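Local coordinates for Nsp15 (Middle East respiratory syndrome-related coronavirus, PDB 5YVD), which acts as an endoribonuclease of the EndoU family, probably cleaving RNA at uridylates, and assembles from six chains, at residues Ile190-Arg195 and Pro318-Met323; Ser270-Tyr275 and Ser290-Lys295. One frame throughout, in Å; residues are numbered along the deposited sequence.

Contact 1: Ile190-Arg195 and Pro318-Met323; sequences IYTQSR and PIDLTM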
ATOM      1  N   ILE A 190      25.971 -13.103 -35.886  1.00 49.83           N
ATOM      2  CA  ILE A 190      26.778 -13.548 -34.757  1.00 51.56           C
ATOM      3  C   ILE A 190      25.804 -13.590 -33.561  1.00 51.81           C
ATOM      4  O   ILE A 190      24.759 -12.921 -33.599  1.00 48.80           O
ATOM      5  CB  ILE A 190      28.004 -12.576 -34.611  1.00 55.88           C
ATOM      6  CG1 ILE A 190      29.226 -13.174 -35.312  1.00 58.46           C
ATOM      7  CG2 ILE A 190      28.374 -12.211 -33.179  1.00 54.54           C
ATOM      8  CD1 ILE A 190      29.662 -14.517 -34.771  1.00 57.93           C
ATOM      9  N   TYR A 191      26.090 -14.390 -32.528  1.00 49.90           N
ATOM     10  CA  TYR A 191      25.241 -14.356 -31.313  1.00 45.74           C
ATOM     11  C   TYR A 191      25.985 -14.042 -30.018  1.00 45.64           C
ATOM     12  O   TYR A 191      27.007 -14.653 -29.721  1.00 47.09           O
ATOM     13  CB  TYR A 191      24.520 -15.675 -31.133  1.00 42.78           C
ATOM     14  CG  TYR A 191      23.376 -15.881 -32.064  1.00 41.78           C
ATOM     15  CD1 TYR A 191      22.166 -15.202 -31.871  1.00 44.28           C
ATOM     16  CD2 TYR A 191      23.479 -16.765 -33.130  1.00 41.55           C
ATOM     17  CE1 TYR A 191      21.090 -15.396 -32.725  1.00 43.87           C
ATOM     18  CE2 TYR A 191      22.418 -16.973 -33.994  1.00 44.80           C
ATOM     19  CZ  TYR A 191      21.219 -16.291 -33.791  1.00 47.13           C
ATOM     20  OH  TYR A 191      20.156 -16.507 -34.656  1.00 49.56           O
ATOM     21  N   THR A 192      25.446 -13.111 -29.230  1.00 44.55           N
ATOM     22  CA  THR A 192      25.892 -12.924 -27.847  1.00 42.54           C
ATOM     23  C   THR A 192      25.564 -14.199 -27.111  1.00 39.89           C
ATOM     24  O   THR A 192      24.795 -15.000 -27.609  1.00 42.62           O
ATOM     25  CB  THR A 192      25.180 -11.742 -27.171  1.00 44.07           C
ATOM     26  OG1 THR A 192      23.761 -11.886 -27.308  1.00 43.54           O
ATOM     27  CG2 THR A 192      25.614 -10.429 -27.798  1.00 42.05           C
ATOM     28  N   GLN A 193      26.132 -14.415 -25.938  1.00 39.36           N
ATOM     29  CA  GLN A 193      26.095 -15.770 -25.335  1.00 40.49           C
ATOM     30  C   GLN A 193      25.365 -15.880 -24.010  1.00 37.68           C
ATOM     31  O   GLN A 193      25.363 -16.941 -23.413  1.00 35.93           O
ATOM     32  CB  GLN A 193      27.516 -16.301 -25.152  1.00 40.97           C
ATOM     33  CG  GLN A 193      28.263 -16.474 -26.446  1.00 40.52           C
ATOM     34  CD  GLN A 193      27.762 -17.651 -27.228  1.00 42.26           C
ATOM     35  OE1 GLN A 193      27.448 -18.695 -26.674  1.00 43.73           O
ATOM     36  NE2 GLN A 193      27.689 -17.489 -28.530  1.00 47.24           N
ATOM     37  N   SER A 194      24.783 -14.782 -23.539  1.00 41.48           N
ATOM     38  CA  SER A 194      23.908 -14.813 -22.375  1.00 45.52           C
ATOM     39  C   SER A 194      24.593 -15.331 -21.090  1.00 47.75           C
ATOM     40  O   SER A 194      23.950 -15.955 -20.260  1.00 50.86           O
ATOM     41  CB  SER A 194      22.667 -15.679 -22.691  1.00 47.22           C
ATOM     42  OG  SER A 194      21.950 -15.200 -23.831  1.00 50.07           O
ATOM     43  N   ARG A 195      25.886 -15.079 -20.917  1.00 48.15           N
ATOM     44  CA  ARG A 195      26.573 -15.480 -19.689  1.00 46.84           C
ATOM     45  C   ARG A 195      26.547 -14.328 -18.712  1.00 50.18           C
ATOM     46  O   ARG A 195      26.107 -13.212 -19.050  1.00 50.54           O
ATOM     47  CB  ARG A 195      28.019 -15.876 -19.982  1.00 46.02           C
ATOM     48  CG  ARG A 195      28.129 -17.106 -20.851  1.00 46.98           C
ATOM     49  CD  ARG A 195      29.555 -17.379 -21.288  1.00 47.45           C
ATOM     50  NE  ARG A 195      29.995 -16.409 -22.288  1.00 48.18           N
ATOM     51  CZ  ARG A 195      31.063 -16.555 -23.061  1.00 44.91           C
ATOM     52  NH1 ARG A 195      31.811 -17.652 -22.971  1.00 43.76           N
ATOM     53  NH2 ARG A 195      31.380 -15.594 -23.933  1.00 42.45           N
ATOM     54  N   PRO A 318      26.026  -7.435 -37.785  1.00 46.66           N
ATOM     55  CA  PRO A 318      24.838  -8.242 -37.563  1.00 44.64           C
ATOM     56  C   PRO A 318      25.056  -9.204 -36.389  1.00 43.83           C
ATOM     57  O   PRO A 318      25.934 -10.059 -36.447  1.00 45.78           O
ATOM     58  CB  PRO A 318      24.672  -8.994 -38.886  1.00 45.04           C
ATOM     59  CG  PRO A 318      26.047  -9.126 -39.414  1.00 45.84           C
ATOM     60  CD  PRO A 318      26.798  -7.914 -38.950  1.00 45.88           C
ATOM     61  N   ILE A 319      24.266  -9.020 -35.332  1.00 42.80           N
ATOM     62  CA  ILE A 319      24.350  -9.767 -34.090  1.00 42.26           C
ATOM     63  C   ILE A 319      22.968  -9.955 -33.490  1.00 43.06           C
ATOM     64  O   ILE A 319      22.150  -9.032 -33.512  1.00 46.02           O
ATOM     65  CB  ILE A 319      25.148  -8.989 -33.026  1.00 44.85           C
ATOM     66  CG1 ILE A 319      26.576  -8.722 -33.495  1.00 46.89           C
ATOM     67  CG2 ILE A 319      25.178  -9.761 -31.713  1.00 44.81           C
ATOM     68  CD1 ILE A 319      27.347  -7.771 -32.609  1.00 48.33           C
ATOM     69  N   ASP A 320      22.702 -11.122 -32.919  1.00 43.03           N
ATOM     70  CA  ASP A 320      21.452 -11.315 -32.184  1.00 46.56           C
ATOM     71  C   ASP A 320      20.233 -10.867 -33.029  1.00 47.22           C
ATOM     72  O   ASP A 320      19.272 -10.265 -32.514  1.00 48.22           O
ATOM     73  CB  ASP A 320      21.491 -10.559 -30.825  1.00 45.24           C
ATOM     74  CG  ASP A 320      22.371 -11.262 -29.762  1.00 44.14           C
ATOM     75  OD1 ASP A 320      22.968 -12.310 -30.041  1.00 44.66           O
ATOM     76  OD2 ASP A 320      22.469 -10.768 -28.624  1.00 42.48           O
ATOM     77  N   LEU A 321      20.299 -11.156 -34.326  1.00 42.09           N
ATOM     78  CA  LEU A 321      19.197 -10.925 -35.254  1.00 43.30           C
ATOM     79  C   LEU A 321      18.859  -9.446 -35.564  1.00 44.69           C
ATOM     80  O   LEU A 321      17.914  -9.203 -36.298  1.00 43.16           O
ATOM     81  CB  LEU A 321      17.952 -11.707 -34.815  1.00 41.61           C
ATOM     82  CG  LEU A 321      18.178 -13.208 -34.530  1.00 42.33           C
ATOM     83  CD1 LEU A 321      16.937 -13.888 -33.962  1.00 44.40           C
ATOM     84  CD2 LEU A 321      18.631 -13.972 -35.765  1.00 43.96           C
ATOM     85  N   THR A 322      19.643  -8.494 -35.037  1.00 49.18           N
ATOM     86  CA  THR A 322      19.561  -7.046 -35.378  1.00 48.63           C
ATOM     87  C   THR A 322      20.895  -6.568 -35.949  1.00 48.37           C
ATOM     88  O   THR A 322      21.829  -7.362 -36.132  1.00 42.49           O
ATOM     89  CB  THR A 322      19.326  -6.156 -34.138  1.00 49.31           C
ATOM     90  OG1 THR A 322      18.963  -6.969 -33.021  1.00 55.08           O
ATOM     91  CG2 THR A 322      18.259  -5.087 -34.398  1.00 48.76           C
ATOM     92  N   MET A 323      20.985  -5.268 -36.218  1.00 49.50           N
ATOM     93  CA  MET A 323      22.269  -4.641 -36.523  1.00 54.38           C
ATOM     94  C   MET A 323      22.765  -4.007 -35.256  1.00 49.22           C
ATOM     95  O   MET A 323      21.991  -3.319 -34.604  1.00 51.66           O
ATOM     96  CB  MET A 323      22.136  -3.570 -37.623  1.00 58.54           C
ATOM     97  CG  MET A 323      23.448  -3.260 -38.336  1.00 65.67           C
ATOM     98  SD  MET A 323      24.047  -4.636 -39.372  1.00 77.06           S
ATOM     99  CE  MET A 323      23.388  -4.185 -40.982  1.00 76.61           C
TER

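Contact 2: Ser270-Tyr275 and Ser290-Lys295; sequences STIHNY and SVIDLK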
ATOM      1  N   SER A 270      19.386  -8.850 -22.846  1.00 37.71           N
ATOM      2  CA  SER A 270      19.615  -7.799 -23.813  1.00 37.91           C
ATOM      3  C   SER A 270      20.981  -7.996 -24.494  1.00 38.03           C
ATOM      4  O   SER A 270      21.960  -8.434 -23.864  1.00 37.17           O
ATOM      5  CB  SER A 270      19.544  -6.422 -23.126  1.00 38.64           C
ATOM      6  OG  SER A 270      19.840  -5.360 -24.026  1.00 37.01           O
ATOM      7  N   THR A 271      21.036  -7.673 -25.782  1.00 36.50           N
ATOM      8  CA  THR A 271      22.265  -7.807 -26.539  1.00 38.11           C
ATOM      9  C   THR A 271      23.371  -6.952 -25.954  1.00 37.56           C
ATOM     10  O   THR A 271      24.528  -7.395 -25.935  1.00 34.14           O
ATOM     11  CB  THR A 271      22.063  -7.471 -28.024  1.00 39.28           C
ATOM     12  OG1 THR A 271      21.199  -8.447 -28.599  1.00 42.95           O
ATOM     13  CG2 THR A 271      23.350  -7.530 -28.765  1.00 39.85           C
ATOM     14  N   ILE A 272      23.004  -5.753 -25.478  1.00 39.33           N
ATOM     15  CA  ILE A 272      23.914  -4.857 -24.723  1.00 39.31           C
ATOM     16  C   ILE A 272      23.434  -4.595 -23.298  1.00 37.60           C
ATOM     17  O   ILE A 272      22.263  -4.298 -23.047  1.00 35.17           O
ATOM     18  CB  ILE A 272      24.021  -3.463 -25.361  1.00 41.85           C
ATOM     19  CG1 ILE A 272      24.391  -3.557 -26.844  1.00 46.96           C
ATOM     20  CG2 ILE A 272      25.014  -2.592 -24.600  1.00 39.41           C
ATOM     21  CD1 ILE A 272      23.733  -2.472 -27.687  1.00 50.05           C
ATOM     22  N   HIS A 273      24.380  -4.646 -22.381  1.00 38.47           N
ATOM     23  CA  HIS A 273      24.148  -4.348 -20.994  1.00 40.51           C
ATOM     24  C   HIS A 273      25.001  -3.139 -20.576  1.00 42.90           C
ATOM     25  O   HIS A 273      26.162  -3.008 -20.985  1.00 38.99           O
ATOM     26  CB  HIS A 273      24.526  -5.566 -20.140  1.00 42.27           C
ATOM     27  CG  HIS A 273      23.574  -6.717 -20.254  1.00 41.13           C
ATOM     28  ND1 HIS A 273      22.661  -7.029 -19.272  1.00 42.22           N
ATOM     29  CD2 HIS A 273      23.390  -7.627 -21.231  1.00 44.87           C
ATOM     30  CE1 HIS A 273      21.964  -8.087 -19.632  1.00 42.23           C
ATOM     31  NE2 HIS A 273      22.388  -8.472 -20.819  1.00 45.64           N
ATOM     32  N   ASN A 274      24.424  -2.274 -19.741  1.00 44.28           N
ATOM     33  CA  ASN A 274      25.108  -1.083 -19.269  1.00 43.82           C
ATOM     34  C   ASN A 274      25.316  -1.157 -17.786  1.00 39.69           C
ATOM     35  O   ASN A 274      24.378  -1.344 -17.051  1.00 37.95           O
ATOM     36  CB  ASN A 274      24.270   0.160 -19.571  1.00 48.31           C
ATOM     37  CG  ASN A 274      24.249   0.531 -21.050  1.00 49.01           C
ATOM     38  OD1 ASN A 274      25.102   0.118 -21.828  1.00 49.22           O
ATOM     39  ND2 ASN A 274      23.264   1.340 -21.434  1.00 50.68           N
ATOM     40  N   TYR A 275      26.549  -0.968 -17.346  1.00 41.95           N
ATOM     41  CA  TYR A 275      26.884  -1.080 -15.931  1.00 42.11           C
ATOM     42  C   TYR A 275      27.497   0.212 -15.407  1.00 42.09           C
ATOM     43  O   TYR A 275      28.127   0.962 -16.141  1.00 38.85           O
ATOM     44  CB  TYR A 275      27.838  -2.262 -15.669  1.00 40.67           C
ATOM     45  CG  TYR A 275      27.257  -3.611 -16.054  1.00 40.95           C
ATOM     46  CD1 TYR A 275      27.657  -4.246 -17.213  1.00 41.50           C
ATOM     47  CD2 TYR A 275      26.300  -4.254 -15.260  1.00 44.32           C
ATOM     48  CE1 TYR A 275      27.139  -5.478 -17.588  1.00 41.25           C
ATOM     49  CE2 TYR A 275      25.773  -5.495 -15.632  1.00 43.67           C
ATOM     50  CZ  TYR A 275      26.204  -6.090 -16.812  1.00 41.72           C
ATOM     51  OH  TYR A 275      25.707  -7.291 -17.240  1.00 42.88           O
ATOM     52  N   SER A 290      29.286   0.149 -21.325  1.00 42.73           N
ATOM     53  CA  SER A 290      28.502  -0.732 -22.169  1.00 38.84           C
ATOM     54  C   SER A 290      29.249  -2.050 -22.425  1.00 37.80           C
ATOM     55  O   SER A 290      30.447  -2.065 -22.724  1.00 35.74           O
ATOM     56  CB  SER A 290      28.162  -0.011 -23.474  1.00 41.58           C
ATOM     57  OG  SER A 290      29.199   0.885 -23.856  1.00 47.92           O
ATOM     58  N   VAL A 291      28.539  -3.166 -22.319  1.00 37.78           N
ATOM     59  CA  VAL A 291      29.189  -4.468 -22.354  1.00 37.24           C
ATOM     60  C   VAL A 291      28.430  -5.476 -23.197  1.00 37.02           C
ATOM     61  O   VAL A 291      27.226  -5.644 -23.038  1.00 36.23           O
ATOM     62  CB  VAL A 291      29.348  -5.026 -20.925  1.00 37.35           C
ATOM     63  CG1 VAL A 291      30.021  -6.393 -20.956  1.00 40.57           C
ATOM     64  CG2 VAL A 291      30.134  -4.050 -20.064  1.00 34.87           C
ATOM     65  N   ILE A 292      29.159  -6.164 -24.071  1.00 39.60           N
ATOM     66  CA  ILE A 292      28.612  -7.259 -24.876  1.00 41.68           C
ATOM     67  C   ILE A 292      29.329  -8.548 -24.509  1.00 38.44           C
ATOM     68  O   ILE A 292      30.540  -8.553 -24.305  1.00 37.40           O
ATOM     69  CB  ILE A 292      28.853  -7.039 -26.371  1.00 47.55           C
ATOM     70  CG1 ILE A 292      28.676  -5.578 -26.737  1.00 60.02           C
ATOM     71  CG2 ILE A 292      27.908  -7.878 -27.204  1.00 46.34           C
ATOM     72  CD1 ILE A 292      27.235  -5.091 -26.617  1.00 67.89           C
ATOM     73  N   ASP A 293      28.584  -9.637 -24.453  1.00 36.68           N
ATOM     74  CA  ASP A 293      29.148 -10.953 -24.208  1.00 37.99           C
ATOM     75  C   ASP A 293      29.252 -11.711 -25.527  1.00 38.18           C
ATOM     76  O   ASP A 293      28.432 -12.567 -25.833  1.00 39.06           O
ATOM     77  CB  ASP A 293      28.273 -11.711 -23.212  1.00 37.91           C
ATOM     78  CG  ASP A 293      28.718 -13.130 -23.006  1.00 39.13           C
ATOM     79  OD1 ASP A 293      27.892 -13.940 -22.570  1.00 39.76           O
ATOM     80  OD2 ASP A 293      29.893 -13.448 -23.258  1.00 42.29           O
ATOM     81  N   LEU A 294      30.252 -11.374 -26.322  1.00 39.60           N
ATOM     82  CA  LEU A 294      30.544 -12.154 -27.519  1.00 42.43           C
ATOM     83  C   LEU A 294      31.552 -13.233 -27.183  1.00 41.15           C
ATOM     84  O   LEU A 294      32.415 -13.038 -26.325  1.00 40.09           O
ATOM     85  CB  LEU A 294      31.131 -11.276 -28.620  1.00 42.10           C
ATOM     86  CG  LEU A 294      30.198 -10.187 -29.123  1.00 45.40           C
ATOM     87  CD1 LEU A 294      31.017  -9.101 -29.829  1.00 47.73           C
ATOM     88  CD2 LEU A 294      29.104 -10.771 -30.024  1.00 42.61           C
ATOM     89  N   LYS A 295      31.441 -14.359 -27.874  1.00 41.06           N
ATOM     90  CA  LYS A 295      32.542 -15.303 -27.970  1.00 44.78           C
ATOM     91  C   LYS A 295      33.766 -14.464 -28.287  1.00 43.18           C
ATOM     92  O   LYS A 295      33.713 -13.615 -29.174  1.00 47.72           O
ATOM     93  CB  LYS A 295      32.272 -16.300 -29.087  1.00 47.89           C
ATOM     94  CG  LYS A 295      33.260 -17.452 -29.174  1.00 53.96           C
ATOM     95  CD  LYS A 295      32.815 -18.637 -28.332  1.00 57.43           C
ATOM     96  CE  LYS A 295      31.707 -19.441 -29.003  1.00 62.83           C
ATOM     97  NZ  LYS A 295      32.155 -20.208 -30.199  1.00 66.17           N
TER
HETATM   98  O   HOH W   1      25.622  -8.984 -24.393  1.00 34.42           O

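Contact 1: Ile190-Arg195 and Pro318-Met323
Ile190 and Ile319 form a single beta bridge, CA to CA 4.5 Å, where an otherwise irregular segment docks on the end of strand 312-319, just as the chain enters the type I' turn from Ile319 to Thr322 that joins it to strand 322-331. Two backbone hydrogen bonds hold the bridge: Ile190 N donates to Pro318 O at 3.1 Å, and Asp320 N to Ile190 O at 2.8 Å. Beside them Ile190 CG2 lies 3.9 Å from Ile319 CG1, while the other branch of Ile319, CG2, meets Thr192 CG2 at 4.0 Å.

The turn residue Asp320 adds a side-chain grip to its backbone one. With CG anti to its own carbonyl carbon (chi1 -75°), the carboxylate stays close to the backbone N that binds Ile190 O, and OD1 accepts Thr192 N at 2.7 Å. This donor arrives on the syn side, somewhat out of the carboxylate plane (28°). OD2 has a partner beyond the two segments, Thr271 OG1. The Tyr191 ring turns an edge to the same carboxylate, its CD1 3.5 Å from Asp320 OD1, and farther along the ring CZ meets Leu321 CD2 obliquely at 4.0 Å.

Leu71 of helix 69-74 touches both Tyr191 and Asp320, and Tyr191 OH bonds to Val149 O, so the hairpin turn of the endoribonuclease domain borders residues of the middle domain. Lys70 NZ, which bonds to Thr192 OG1, probably adds a positive charge nearby. The chemistry illustrates how a buried acid can be accommodated at such a junction: a backbone N-H, a threonine hydroxyl and a nearby lysine would probably stabilise the ionised carboxylate of Asp320.

Contact 2: Ser270-Tyr275 and Ser290-Lys295
Thr271 meets Ile292 at the open end of the beta hairpin formed by strands 273-279 and 285-291, part of a three-stranded antiparallel sheet. The Thr271 carbonyl O lies 3.6 Å from Ile292 CD1, and a water accepts a hydrogen bond from Asp293 N while donating one to Thr271 O, bridging the two segments. Ile272 follows, its branched side chain crossing that of Ile292 so that CB comes 3.8 Å from the same CD1. Pro340 of strand 334-340 also touches Ile292.

His273 and Val291 are an antiparallel hydrogen-bonded pair: His273 N donates to Val291 O at 3.1 Å and Val291 N returns the bond to His273 O at 2.7 Å, the latter nearly along the C=O axis. Ser270 CB lies over one face of the imidazole near the rim, 4.1 Å above the plane, and the bond between ND1 and Glu264 OE2 helps to set the ring's rotation. Asn274 and Ser290 make the next, non-hydrogen-bonded pair, with their CB atoms on the face opposite to His273 and Val291. Here Asn274 OD1 lies 3.5 Å from Ser290 CB. The Ser290 carbonyl also bonds to His246 ND1, probably an active-site histidine as in EndoU relatives.

Helix 248-255 packs against Tyr275 through Leu251 and against Val291 through Leu248. Val291 has CG1 anti to its backbone N (chi1 180°), which places the other methyl, CG2, beside that N and next to the tyrosine. The two side chains cross at about a right angle, and Val291 CG2 sits in the plane of the Tyr275 ring, 3.8 Å from the edge atom CD1.

Contact 2 is nested in sequence within the loop that contact 1 closes, and their centres lie about 10 Å apart. Polar ties join them at two places: Asp320 OD2 probably hydrogen-bonds with Thr271 OG1 at 2.6 Å, and Arg195 NH2 forms a salt bridge with Asp293 OD2 at 2.7 Å. Between these, Thr192 CG2 packs on Ile292 CG2 at 3.5 Å, and the backbones of Gln193 and Asp293 are hydrogen-bonded. Segment 190-195 thus ties the turn 318-323 to the mouth of the hairpin. If His246 is one of the two catalytic histidines generally used by EndoU ribonucleases, as is probable, contact 2 would lie beside the active site.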